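Local coordinates for apoptosis regulator Bcl-2 homolog (Fowlpox virus, PDB 5TZP), which inhibits host cell apoptosis by sequestering and inactivating several proapoptotic Bcl-2 proteins, including BAK1 and BAX, at residues N25-E29 and Y46-K50; V78-L82 and A121-I126; F64-I68 and A96-Y101; T15-A19 and F134-W140; A52-I57 and I92-A96. One frame throughout, in Å; residues are numbered along the deposited sequence.

Helix 88-105 connects most of the contacts. Contacts 3 and 5 both set it against helix 43-68, share Ala96, and have centres about 10 Å apart. Contact 1, its centre also about 10 Å from that of contact 5, leans on it through Tyr26 and Leu49, which touch Ile95. Contact 2 meets contact 5 through Ile94, which touches Val78, Val81, Leu82 and Ile122. Contact 4 joins the first helix to the end of helix 115-136 and the chain beyond it; its centre lies about 25 Å from that of contact 3 and about 19 Å from that of contact 5, where Trp140 touches Ile95. The bound Bik BH3 peptide touches contacts 2, 3 and 5, which lie beside the groove.

Contact 1 of 5, residues N25-E29 and Y46-K50; sequences NYIIE and YDVLK
Glu29 of helix 14-32 reaches across to Tyr46 and Lys50 of helix 43-68, meeting one with each carboxylate oxygen. Both helices belong to the all-helical Bcl-2 fold. Here the short segments 25-29 and 46-50 cross at -52° with their axes 11.0 Å apart, and two tyrosine side chains fill the gap between the backbones. Lys50 NZ donates to Glu29 OE1 at 2.7 Å, a salt bridge made on the syn side of the carboxylate. The extended lysine chain arrives at about a right angle to the glutamate. Tyr46 OH donates to Glu29 OE2 over an equally short 2.7 Å, but from above the carboxylate plane, and the backbone N of Arg36 adds a second bond to OE2. Three donors thus fix the rotation of the carboxylate, and together they probably stabilise its charged form.

The side chains of Tyr46 and Tyr26 also cross at about a right angle. With CG anti to its own nitrogen (chi1 -179°), Tyr46 directs its ring edge at the backbone of the first helix, where CE1 comes 3.7 Å from Tyr26 N, in the plane of the ring. Tyr26 extends across to segment 46-50, bringing CE1 to 3.8 Å from Lys50 CA, while its CB touches both Tyr46 CE1 and Leu49 CD2. Ile95 and Ala99 of helix 88-105 also pack against this side chain. The far end of Tyr26 is tied to the opposite helix by a water, which lies 2.6 Å from Tyr26 OH and donates to Lys50 O at 2.8 Å.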
# COMPACT_ATOMS: atom_id res chain seq x y z
N ASN A 25 0.75 2.28 10.40
CA ASN A 25 1.66 3.36 10.83
C ASN A 25 2.10 4.20 9.63
O ASN A 25 2.18 5.43 9.77
CB ASN A 25 2.81 2.81 11.65
CG ASN A 25 2.41 2.68 13.07
OD1 ASN A 25 2.22 3.67 13.74
ND2 ASN A 25 2.31 1.46 13.56
N TYR A 26 2.42 3.60 8.47
CA TYR A 26 2.80 4.40 7.31
C TYR A 26 1.65 5.33 6.91
O TYR A 26 1.85 6.52 6.66
CB TYR A 26 3.29 3.53 6.14
CG TYR A 26 3.54 4.40 4.94
CD1 TYR A 26 4.53 5.33 4.96
CD2 TYR A 26 2.67 4.40 3.90
CE1 TYR A 26 4.71 6.25 3.89
CE2 TYR A 26 2.83 5.32 2.86
CZ TYR A 26 3.81 6.21 2.90
OH TYR A 26 3.95 7.16 1.90
N ILE A 27 0.43 4.80 6.84
CA ILE A 27 -0.70 5.63 6.40
C ILE A 27 -0.92 6.76 7.40
O ILE A 27 -1.17 7.92 7.02
CB ILE A 27 -1.94 4.77 6.18
CG1 ILE A 27 -1.71 3.89 4.95
CG2 ILE A 27 -3.17 5.65 5.95
CD1 ILE A 27 -2.80 2.90 4.64
N ILE A 28 -0.77 6.50 8.70
CA ILE A 28 -0.84 7.57 9.71
C ILE A 28 0.24 8.62 9.46
O ILE A 28 -0.05 9.83 9.52
CB ILE A 28 -0.77 6.94 11.10
CG1 ILE A 28 -2.07 6.16 11.39
CG2 ILE A 28 -0.57 8.08 12.13
CD1 ILE A 28 -1.91 5.27 12.57
N GLU A 29 1.47 8.20 9.22
CA GLU A 29 2.53 9.16 8.96
C GLU A 29 2.21 10.03 7.72
O GLU A 29 2.39 11.26 7.72
CB GLU A 29 3.89 8.49 8.85
CG GLU A 29 5.00 9.52 8.46
CD GLU A 29 6.39 9.10 8.69
OE1 GLU A 29 7.26 9.89 8.27
OE2 GLU A 29 6.68 8.10 9.37
N TYR A 46 10.62 -0.17 7.40
CA TYR A 46 9.67 0.96 7.36
C TYR A 46 10.26 2.07 6.54
O TYR A 46 9.55 2.66 5.70
CB TYR A 46 9.37 1.41 8.80
CG TYR A 46 8.40 2.55 8.86
CD1 TYR A 46 7.04 2.34 8.82
CD2 TYR A 46 8.86 3.86 8.84
CE1 TYR A 46 6.14 3.41 8.89
CE2 TYR A 46 7.95 4.94 8.85
CZ TYR A 46 6.61 4.67 8.90
OH TYR A 46 5.63 5.65 8.95
N ASP A 47 11.52 2.42 6.76
CA ASP A 47 12.10 3.54 6.01
C ASP A 47 12.19 3.21 4.54
O ASP A 47 11.99 4.09 3.70
CB ASP A 47 13.47 3.88 6.58
CG ASP A 47 13.42 4.82 7.80
OD1 ASP A 47 12.33 5.38 8.04
OD2 ASP A 47 14.54 5.00 8.40
N VAL A 48 12.43 1.94 4.19
CA VAL A 48 12.40 1.55 2.78
C VAL A 48 11.00 1.72 2.19
O VAL A 48 10.83 2.26 1.08
CB VAL A 48 12.93 0.11 2.58
CG1 VAL A 48 12.77 -0.29 1.10
CG2 VAL A 48 14.38 -0.03 2.97
N LEU A 49 9.99 1.22 2.90
CA LEU A 49 8.60 1.37 2.48
C LEU A 49 8.27 2.84 2.25
O LEU A 49 7.67 3.21 1.22
CB LEU A 49 7.69 0.73 3.53
CG LEU A 49 6.17 0.87 3.21
CD1 LEU A 49 5.74 0.14 1.98
CD2 LEU A 49 5.35 0.41 4.40
N LYS A 50 8.58 3.68 3.22
CA LYS A 50 8.25 5.10 3.14
C LYS A 50 8.88 5.73 1.93
O LYS A 50 8.26 6.49 1.17
CB LYS A 50 8.72 5.75 4.46
CG LYS A 50 8.68 7.21 4.45
CD LYS A 50 9.02 7.79 5.92
CE LYS A 50 9.54 9.19 5.93
NZ LYS A 50 9.82 9.57 7.34
O HOH W 1 6.22 8.34 1.79

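Contact 2 of 5, residues V78-L82 and A121-I126; sequences VTQVL and AITDAI. With SO4 (sulfate ion), chain N.
Ala125 supplies the central bump of this contact: its CB enters the hollow between Val78 and Leu82, 3.6 Å from Val78 CG1 and 3.8 Å from Leu82 CD1. The methyl CG2 of Thr79 forms a looser third wall, 4.3 Å from Ala125 CB. Because the knob is a single methyl, the backbones can come close, and Thr79 CA lies 5.9 Å from Ala125 CA. Val78 carries CG1 anti to its own nitrogen (chi1 173°), which places that methyl over the turn between Ile122 and Ala125. Its other branch, CG2, rests more loosely on Ile122 CG1 at 4.3 Å.

The contact brings together two signature motifs of the Bcl-2 family, the start of BH1 (Gln80 to Leu82) and the end of BH2 (Ala121 to Ala125). Leu82, the first residue to leave helical backbone angles after helix 74-81, fills the next hollow along helix 115-136. Its CD1 touches Ala125 and also reaches Ile126 CG1 at 4.0 Å, while its backbone O accepts a hydrogen bond from Tyr130 OH. Ile94 of helix 88-105 touches both Leu82 and Ile122. Gln80 takes no part in the packing: its OE1 is hydrogen-bonded to the backbone of the bound BH3 peptide, and its NE2 makes weak bonds to a sulfate, probably from the crystallisation liquor, the nearer one 3.3 Å from sulfate O3.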
# COMPACT_ATOMS: atom_id res chain seq x y z
N VAL A 78 -7.62 -2.88 -4.55
CA VAL A 78 -6.58 -3.66 -3.86
C VAL A 78 -6.66 -5.12 -4.24
O VAL A 78 -5.66 -5.78 -4.60
CB VAL A 78 -6.74 -3.48 -2.36
CG1 VAL A 78 -5.78 -4.41 -1.65
CG2 VAL A 78 -6.44 -2.00 -1.94
N THR A 79 -7.86 -5.70 -4.19
CA THR A 79 -8.00 -7.12 -4.51
C THR A 79 -7.71 -7.39 -5.99
O THR A 79 -7.16 -8.44 -6.31
CB THR A 79 -9.36 -7.66 -4.00
OG1 THR A 79 -10.40 -6.98 -4.62
CG2 THR A 79 -9.45 -7.54 -2.54
N GLN A 80 -8.04 -6.46 -6.88
CA GLN A 80 -7.67 -6.67 -8.28
C GLN A 80 -6.17 -6.83 -8.42
O GLN A 80 -5.72 -7.75 -9.16
CB GLN A 80 -8.17 -5.50 -9.12
CG GLN A 80 -9.69 -5.56 -9.43
CD GLN A 80 -10.19 -4.26 -10.13
OE1 GLN A 80 -9.57 -3.17 -10.05
NE2 GLN A 80 -11.36 -4.33 -10.67
N VAL A 81 -5.39 -5.95 -7.78
CA VAL A 81 -3.94 -6.00 -7.97
C VAL A 81 -3.41 -7.38 -7.59
O VAL A 81 -2.52 -7.93 -8.25
CB VAL A 81 -3.27 -4.90 -7.18
CG1 VAL A 81 -1.74 -5.02 -7.27
CG2 VAL A 81 -3.70 -3.50 -7.60
N LEU A 82 -3.90 -7.93 -6.49
CA LEU A 82 -3.40 -9.18 -5.90
C LEU A 82 -4.18 -10.42 -6.27
O LEU A 82 -3.96 -11.46 -5.66
CB LEU A 82 -3.40 -9.02 -4.39
CG LEU A 82 -2.51 -7.91 -3.92
CD1 LEU A 82 -2.61 -7.78 -2.44
CD2 LEU A 82 -1.06 -8.12 -4.29
N ALA A 121 -7.93 -3.74 5.01
CA ALA A 121 -8.23 -4.29 3.67
C ALA A 121 -6.94 -4.72 2.96
O ALA A 121 -6.87 -5.77 2.32
CB ALA A 121 -8.99 -3.28 2.84
N ILE A 122 -5.88 -3.91 3.05
CA ILE A 122 -4.62 -4.26 2.41
C ILE A 122 -4.07 -5.53 3.08
O ILE A 122 -3.63 -6.48 2.40
CB ILE A 122 -3.61 -3.13 2.47
CG1 ILE A 122 -4.10 -1.92 1.68
CG2 ILE A 122 -2.24 -3.64 1.93
CD1 ILE A 122 -3.33 -0.66 1.97
N THR A 123 -4.07 -5.55 4.42
CA THR A 123 -3.55 -6.70 5.15
C THR A 123 -4.29 -7.98 4.73
O THR A 123 -3.69 -9.01 4.47
CB THR A 123 -3.69 -6.45 6.65
OG1 THR A 123 -2.91 -5.28 6.98
CG2 THR A 123 -3.19 -7.60 7.44
N ASP A 124 -5.61 -7.91 4.70
CA ASP A 124 -6.44 -9.08 4.36
C ASP A 124 -6.17 -9.53 2.94
O ASP A 124 -6.12 -10.74 2.66
CB ASP A 124 -7.91 -8.74 4.49
CG ASP A 124 -8.38 -8.62 5.92
OD1 ASP A 124 -7.72 -9.05 6.83
OD2 ASP A 124 -9.49 -8.03 6.09
N ALA A 125 -6.00 -8.58 2.02
CA ALA A 125 -5.73 -8.94 0.62
C ALA A 125 -4.38 -9.63 0.47
O ALA A 125 -4.24 -10.57 -0.35
CB ALA A 125 -5.78 -7.70 -0.27
N ILE A 126 -3.37 -9.21 1.21
CA ILE A 126 -2.08 -9.88 1.23
C ILE A 126 -2.19 -11.26 1.84
O ILE A 126 -1.78 -12.29 1.24
CB ILE A 126 -1.03 -9.05 1.95
CG1 ILE A 126 -0.80 -7.78 1.13
CG2 ILE A 126 0.28 -9.85 2.07
CD1 ILE A 126 0.15 -6.79 1.79
S SO4 N . -12.95 -1.50 -12.91
O1 SO4 N . -13.97 -0.77 -12.14
O2 SO4 N . -12.85 -1.11 -14.35
O3 SO4 N . -13.42 -2.90 -12.88
O4 SO4 N . -11.63 -1.27 -12.26

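Contact 3 of 5, residues F64-I68 and A96-Y101; sequences FDIII and AFCAYY. With EDO (1,2-ethanediol), chain C.
The ring of Phe64 receives the edge of Phe97 on one face. Phe97 CD1 stands 3.7 Å above the Phe64 plane, offset toward the rim, and the two rings are nearly perpendicular (88°), a T-shaped pair with centroids 5.1 Å apart. Phe64 in turn presents its own edge to the face of Tyr100 in an offset edge-to-face pair with planes at 60°. Phe64 CB also lies against Tyr100 CD2. At the edge of the Tyr100 ring, in its plane, are Ile68 CD1 and Asp65 OD1. Tyr100 OH donates to Asp65 OD1 at 2.6 Å, meeting it on the syn side, a polar tie at the margin of an aromatic cluster.

Ile67 CG2 and Ile68 CG1 both touch the far end of the Phe97 ring, each 3.8 Å from Phe97 CZ. Ile68 extends farther, with CD1 4.0 Å from Tyr101 CB, while Tyr101 OH hydrogen-bonds an ethanediol. Segments 64-68 and 96-101 cross at -66°. Phe64, Ile67 and Phe97 also pack against apolar side chains of the bound Bik peptide, so the Phe64-Phe97 side of the cluster lines the BH3-binding groove characteristic of prosurvival Bcl-2 proteins.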
# COMPACT_ATOMS: atom_id res chain seq x y z
N PHE A 64 -3.14 8.93 -10.30
CA PHE A 64 -3.94 8.59 -9.14
C PHE A 64 -5.10 9.55 -9.01
O PHE A 64 -6.22 9.14 -8.64
CB PHE A 64 -3.09 8.63 -7.85
CG PHE A 64 -2.04 7.57 -7.68
CD1 PHE A 64 -1.93 6.51 -8.60
CD2 PHE A 64 -1.21 7.58 -6.60
CE1 PHE A 64 -0.95 5.53 -8.39
CE2 PHE A 64 -0.27 6.61 -6.39
CZ PHE A 64 -0.14 5.58 -7.33
N ASP A 65 -4.87 10.84 -9.33
CA ASP A 65 -5.92 11.81 -9.24
C ASP A 65 -7.09 11.47 -10.19
O ASP A 65 -8.29 11.59 -9.84
CB ASP A 65 -5.42 13.25 -9.54
CG ASP A 65 -4.64 13.85 -8.39
OD1 ASP A 65 -4.75 13.36 -7.21
OD2 ASP A 65 -3.86 14.81 -8.66
N ILE A 66 -6.76 11.08 -11.42
CA ILE A 66 -7.84 10.68 -12.33
C ILE A 66 -8.57 9.44 -11.79
O ILE A 66 -9.81 9.42 -11.76
CB ILE A 66 -7.30 10.47 -13.73
CG1 ILE A 66 -6.77 11.81 -14.28
CG2 ILE A 66 -8.42 9.89 -14.61
CD1 ILE A 66 -6.17 11.69 -15.66
N ILE A 67 -7.82 8.47 -11.32
CA ILE A 67 -8.43 7.23 -10.80
C ILE A 67 -9.40 7.57 -9.67
O ILE A 67 -10.54 7.09 -9.62
CB ILE A 67 -7.31 6.27 -10.36
CG1 ILE A 67 -6.61 5.63 -11.55
CG2 ILE A 67 -7.92 5.20 -9.41
CD1 ILE A 67 -5.34 4.98 -11.27
N ILE A 68 -8.96 8.42 -8.75
CA ILE A 68 -9.80 8.69 -7.58
C ILE A 68 -11.01 9.57 -7.88
O ILE A 68 -11.93 9.69 -6.99
CB ILE A 68 -8.85 9.35 -6.52
CG1 ILE A 68 -7.82 8.29 -6.06
CG2 ILE A 68 -9.61 9.86 -5.29
CD1 ILE A 68 -6.70 8.79 -5.22
N ALA A 96 1.08 2.81 -1.41
CA ALA A 96 1.25 4.21 -1.85
C ALA A 96 -0.08 4.80 -2.34
O ALA A 96 -0.46 5.90 -1.92
CB ALA A 96 2.31 4.28 -2.92
N PHE A 97 -0.74 4.10 -3.23
CA PHE A 97 -2.05 4.53 -3.73
C PHE A 97 -3.02 4.73 -2.57
O PHE A 97 -3.73 5.73 -2.53
CB PHE A 97 -2.58 3.53 -4.73
CG PHE A 97 -3.96 3.90 -5.15
CD1 PHE A 97 -4.16 4.84 -6.17
CD2 PHE A 97 -5.07 3.34 -4.58
CE1 PHE A 97 -5.46 5.23 -6.53
CE2 PHE A 97 -6.37 3.71 -4.96
CZ PHE A 97 -6.56 4.67 -5.90
N CYS A 98 -3.11 3.76 -1.69
CA CYS A 98 -4.08 3.81 -0.61
C CYS A 98 -3.75 4.90 0.38
O CYS A 98 -4.70 5.52 0.92
CB CYS A 98 -4.21 2.46 0.09
SG CYS A 98 -5.13 1.23 -0.87
N ALA A 99 -2.47 5.17 0.69
CA ALA A 99 -2.12 6.32 1.51
C ALA A 99 -2.56 7.61 0.84
O ALA A 99 -3.18 8.49 1.47
CB ALA A 99 -0.62 6.34 1.81
N TYR A 100 -2.22 7.77 -0.44
CA TYR A 100 -2.59 8.95 -1.19
C TYR A 100 -4.11 9.15 -1.17
O TYR A 100 -4.62 10.27 -0.92
CB TYR A 100 -2.07 8.77 -2.62
CG TYR A 100 -2.20 9.96 -3.51
CD1 TYR A 100 -1.29 11.03 -3.45
CD2 TYR A 100 -3.29 10.15 -4.34
CE1 TYR A 100 -1.42 12.15 -4.18
CE2 TYR A 100 -3.44 11.30 -5.12
CZ TYR A 100 -2.49 12.28 -5.03
OH TYR A 100 -2.64 13.44 -5.77
N TYR A 101 -4.85 8.07 -1.42
CA TYR A 101 -6.30 8.04 -1.40
C TYR A 101 -6.84 8.46 -0.04
O TYR A 101 -7.76 9.30 0.03
CB TYR A 101 -6.75 6.62 -1.82
CG TYR A 101 -8.21 6.32 -1.63
CD1 TYR A 101 -9.16 6.79 -2.50
CD2 TYR A 101 -8.67 5.62 -0.55
CE1 TYR A 101 -10.49 6.51 -2.33
CE2 TYR A 101 -10.00 5.35 -0.36
CZ TYR A 101 -10.89 5.81 -1.28
OH TYR A 101 -12.24 5.55 -1.09
C1 EDO C . -14.46 2.65 -0.62
O1 EDO C . -13.49 3.18 -1.51
C2 EDO C . -15.80 3.27 -0.74
O2 EDO C . -16.27 2.72 -2.02

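Contact 4 of 5, residues T15-A19 and F134-W140; sequences TYYIA and FIDQDYW
Trp140 NE1 donates to the backbone O of Ile18 at 2.9 Å, along a fairly straight path (161° at the hydrogen). The oxygen lies in the plane of the indole, yet the donor stands well above the carbonyl plane. This bond marks the tight side of the contact. Next to it Ile18 CG2 sits 3.8 Å from Trp140 CD1, and the indole edge at CZ2 approaches Ala19 O. One face of the indole is covered by Phe134 CE1 of its own segment, and Ala19 CB lies 4.0 Å from Phe134 CE2. Thr15 CG2 meets the same phenyl ring at its edge, 3.9 Å from Phe134 CD2.

Toward solvent the packing thins at Ile135, which is exposed and touches Thr15 mainly through its branch CG1-CD1, with CD1 4.0 Å from Thr15 OG1. Tyr139, partly exposed, is still packed on Ile18: one ring face meets Ile18 CD1 in a CH-pi contact, 4.2 Å from the methyl to the ring centroid. What brings this ring back to helix 14-32 is the end of helix 115-136: Asp138 takes positive phi in a Schellman motif, and the chain turns, so that Tyr139 and Trp140 come to lie against the first helix. Trp140 continues inward to Met22 and Ile23 of that helix and to Ile95 of helix 88-105, while Tyr16 packs on Thr123 and Asp124 of helix 115-136.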
# COMPACT_ATOMS: atom_id res chain seq x y z
N THR A 15 1.36 -12.78 12.54
CA THR A 15 1.65 -12.39 11.18
C THR A 15 0.73 -11.26 10.74
O THR A 15 1.15 -10.29 10.11
CB THR A 15 1.55 -13.60 10.25
OG1 THR A 15 2.45 -14.62 10.72
CG2 THR A 15 1.90 -13.17 8.81
N TYR A 16 -0.57 -11.40 11.04
CA TYR A 16 -1.52 -10.36 10.73
C TYR A 16 -1.10 -9.03 11.31
O TYR A 16 -1.14 -8.01 10.61
CB TYR A 16 -2.94 -10.76 11.19
CG TYR A 16 -3.99 -9.70 11.03
CD1 TYR A 16 -4.77 -9.63 9.91
CD2 TYR A 16 -4.21 -8.76 12.08
CE1 TYR A 16 -5.69 -8.60 9.78
CE2 TYR A 16 -5.18 -7.81 11.99
CZ TYR A 16 -5.90 -7.73 10.85
OH TYR A 16 -6.91 -6.76 10.78
N TYR A 17 -0.71 -8.98 12.60
CA TYR A 17 -0.32 -7.71 13.20
C TYR A 17 1.00 -7.20 12.69
O TYR A 17 1.16 -6.01 12.59
CB TYR A 17 -0.35 -7.81 14.72
CG TYR A 17 -1.84 -7.75 15.16
CD1 TYR A 17 -2.63 -6.59 15.01
CD2 TYR A 17 -2.47 -8.89 15.60
CE1 TYR A 17 -3.98 -6.60 15.36
CE2 TYR A 17 -3.85 -8.89 15.98
CZ TYR A 17 -4.56 -7.73 15.85
OH TYR A 17 -5.92 -7.78 16.23
N ILE A 18 1.92 -8.09 12.32
CA ILE A 18 3.18 -7.62 11.70
C ILE A 18 2.88 -6.87 10.40
O ILE A 18 3.41 -5.78 10.12
CB ILE A 18 4.12 -8.79 11.47
CG1 ILE A 18 4.70 -9.31 12.81
CG2 ILE A 18 5.22 -8.37 10.52
CD1 ILE A 18 5.32 -10.65 12.73
N ALA A 19 1.95 -7.41 9.61
CA ALA A 19 1.54 -6.71 8.38
C ALA A 19 0.78 -5.42 8.69
O ALA A 19 1.10 -4.34 8.17
CB ALA A 19 0.69 -7.62 7.51
N PHE A 134 4.57 -14.21 2.36
CA PHE A 134 4.99 -13.13 3.26
C PHE A 134 5.90 -13.62 4.36
O PHE A 134 6.96 -13.02 4.61
CB PHE A 134 3.75 -12.43 3.78
CG PHE A 134 4.00 -11.23 4.66
CD1 PHE A 134 4.65 -10.10 4.18
CD2 PHE A 134 3.62 -11.23 5.96
CE1 PHE A 134 4.75 -8.94 5.02
CE2 PHE A 134 3.79 -10.12 6.79
CZ PHE A 134 4.36 -9.00 6.31
N ILE A 135 5.54 -14.73 4.99
CA ILE A 135 6.41 -15.29 6.02
C ILE A 135 7.75 -15.68 5.42
O ILE A 135 8.83 -15.44 6.01
CB ILE A 135 5.70 -16.51 6.67
CG1 ILE A 135 4.46 -16.03 7.42
CG2 ILE A 135 6.68 -17.28 7.57
CD1 ILE A 135 3.52 -17.18 7.79
N ASP A 136 7.74 -16.24 4.23
CA ASP A 136 8.97 -16.70 3.60
C ASP A 136 9.89 -15.56 3.16
O ASP A 136 11.11 -15.75 3.00
CB ASP A 136 8.61 -17.64 2.44
CG ASP A 136 9.80 -18.18 1.79
OD1 ASP A 136 10.47 -19.02 2.46
OD2 ASP A 136 10.09 -17.67 0.68
N GLN A 137 9.33 -14.38 2.94
CA GLN A 137 10.05 -13.15 2.72
C GLN A 137 10.69 -12.62 3.99
O GLN A 137 11.31 -11.56 3.99
CB GLN A 137 9.13 -12.08 2.16
CG GLN A 137 8.73 -12.30 0.66
CD GLN A 137 9.92 -12.27 -0.23
OE1 GLN A 137 10.62 -11.26 -0.28
NE2 GLN A 137 10.15 -13.33 -0.99
N ASP A 138 10.54 -13.35 5.10
CA ASP A 138 10.86 -12.82 6.45
C ASP A 138 10.10 -11.52 6.71
O ASP A 138 10.64 -10.50 7.11
CB ASP A 138 12.38 -12.67 6.70
CG ASP A 138 12.74 -12.29 8.10
OD1 ASP A 138 11.95 -12.57 9.07
OD2 ASP A 138 13.82 -11.62 8.21
N TYR A 139 8.79 -11.59 6.42
CA TYR A 139 7.86 -10.50 6.64
C TYR A 139 8.34 -9.32 5.81
O TYR A 139 8.57 -9.43 4.59
CB TYR A 139 7.70 -10.24 8.15
CG TYR A 139 7.42 -11.47 8.94
CD1 TYR A 139 6.14 -12.00 9.01
CD2 TYR A 139 8.44 -12.20 9.45
CE1 TYR A 139 5.89 -13.17 9.74
CE2 TYR A 139 8.19 -13.37 10.15
CZ TYR A 139 6.92 -13.83 10.26
OH TYR A 139 6.76 -15.01 11.01
N TRP A 140 8.52 -8.14 6.39
CA TRP A 140 8.87 -6.94 5.65
C TRP A 140 10.34 -6.94 5.23
O TRP A 140 10.69 -6.13 4.38
CB TRP A 140 8.52 -5.66 6.43
CG TRP A 140 7.06 -5.54 6.71
CD1 TRP A 140 6.45 -5.92 7.86
CD2 TRP A 140 6.10 -5.07 5.80
NE1 TRP A 140 5.08 -5.66 7.70
CE2 TRP A 140 4.86 -5.17 6.45
CE3 TRP A 140 6.16 -4.57 4.50
CZ2 TRP A 140 3.66 -4.73 5.82
CZ3 TRP A 140 5.01 -4.11 3.91
CH2 TRP A 140 3.76 -4.25 4.55

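Contact 5 of 5, residues A52-I57 and I92-A96; sequences ACKSVI and ITIIA
Cys53 and Ala96 form the close point of this helix crossing, with Cys53 CA only 4.7 Å from Ala96 CA and Cys53 CB 3.9 Å from Ala96 CB. The methyl of Ala96 is also met by Val56 CG1 at 3.8 Å and by Ile57 CG1, one turn on from Cys53. Ile92 CG2 packs alongside, 3.8 Å from Ala52 CB and 3.9 Å from Val56 CG2. The sulfur of Cys53, directed beside its own nitrogen (chi1 -72°), lies against Ile95 CG2 at 3.9 Å. With such small residues at the centre, the axes of segments 52-57 and 92-96 approach to 8.8 Å and cross at -72°.

In the second shell, Tyr26 of helix 14-32 packs on both Cys53 and Ile95, and Phe64 backs Val56. Thr93 turns its hydroxyl to Gly89 O of its own helix. Ala52, Val56 and Ile92 also touch aromatic side chains of the bound BH3 peptide, and Ser55 OG is hydrogen-bonded to an aromatic side chain of it, placing the BH1 segment 92-96 and its partner 52-57 at the groove. Across the two segments no hydrogen bond forms, so the crossing rests on close apolar fit and buried methyl groups.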
# COMPACT_ATOMS: atom_id res chain seq x y z
N ALA A 52 9.93 4.29 -0.84
CA ALA A 52 9.42 3.69 -2.08
C ALA A 52 8.02 4.25 -2.35
O ALA A 52 7.71 4.61 -3.50
CB ALA A 52 9.37 2.16 -1.95
N CYS A 53 7.18 4.40 -1.32
CA CYS A 53 5.85 4.97 -1.54
C CYS A 53 5.97 6.41 -1.97
O CYS A 53 5.20 6.87 -2.84
CB CYS A 53 5.04 4.83 -0.26
SG CYS A 53 4.52 3.14 0.11
N LYS A 54 6.88 7.17 -1.39
CA LYS A 54 7.09 8.55 -1.77
C LYS A 54 7.45 8.61 -3.24
O LYS A 54 6.92 9.46 -3.99
CB LYS A 54 8.21 9.23 -0.95
CG LYS A 54 8.53 10.66 -1.24
CD LYS A 54 9.55 11.27 -0.23
CE LYS A 54 9.88 12.74 -0.51
NZ LYS A 54 10.44 13.49 0.72
N SER A 55 8.29 7.68 -3.73
CA SER A 55 8.67 7.67 -5.13
C SER A 55 7.47 7.38 -6.02
O SER A 55 7.26 8.04 -7.07
CB SER A 55 9.77 6.65 -5.33
OG SER A 55 10.12 6.51 -6.71
N VAL A 56 6.69 6.39 -5.68
CA VAL A 56 5.49 6.03 -6.45
C VAL A 56 4.55 7.21 -6.53
O VAL A 56 4.02 7.51 -7.60
CB VAL A 56 4.81 4.77 -5.90
CG1 VAL A 56 3.44 4.52 -6.54
CG2 VAL A 56 5.73 3.57 -6.14
N ILE A 57 4.30 7.87 -5.41
CA ILE A 57 3.38 9.02 -5.38
C ILE A 57 3.94 10.15 -6.21
O ILE A 57 3.20 10.75 -7.02
CB ILE A 57 3.07 9.43 -3.92
CG1 ILE A 57 2.21 8.37 -3.27
CG2 ILE A 57 2.36 10.79 -3.92
CD1 ILE A 57 2.09 8.47 -1.75
N ILE A 92 4.01 -2.22 -2.63
CA ILE A 92 4.38 -0.81 -2.46
C ILE A 92 3.38 0.06 -3.18
O ILE A 92 2.93 1.09 -2.64
CB ILE A 92 5.79 -0.55 -3.01
CG1 ILE A 92 6.80 -1.20 -2.02
CG2 ILE A 92 6.05 0.93 -3.23
CD1 ILE A 92 8.19 -1.47 -2.68
N THR A 93 2.99 -0.31 -4.40
CA THR A 93 2.08 0.53 -5.16
C THR A 93 0.70 0.57 -4.50
O THR A 93 0.08 1.64 -4.43
CB THR A 93 1.97 0.05 -6.61
OG1 THR A 93 3.27 0.17 -7.21
CG2 THR A 93 1.04 0.86 -7.40
N ILE A 94 0.20 -0.55 -4.01
CA ILE A 94 -1.06 -0.61 -3.26
C ILE A 94 -1.00 0.30 -2.06
O ILE A 94 -1.94 1.09 -1.83
CB ILE A 94 -1.38 -2.10 -2.82
CG1 ILE A 94 -1.86 -2.91 -4.00
CG2 ILE A 94 -2.35 -2.10 -1.62
CD1 ILE A 94 -1.73 -4.40 -3.69
N ILE A 95 0.06 0.23 -1.25
CA ILE A 95 0.15 1.03 -0.06
C ILE A 95 0.27 2.49 -0.42
O ILE A 95 -0.38 3.36 0.19
CB ILE A 95 1.30 0.55 0.85
CG1 ILE A 95 1.02 -0.88 1.34
CG2 ILE A 95 1.56 1.49 1.99
CD1 ILE A 95 2.26 -1.56 1.99
N ALA A 96 1.08 2.81 -1.41
CA ALA A 96 1.25 4.21 -1.85
C ALA A 96 -0.08 4.80 -2.34
O ALA A 96 -0.46 5.90 -1.92
CB ALA A 96 2.31 4.28 -2.92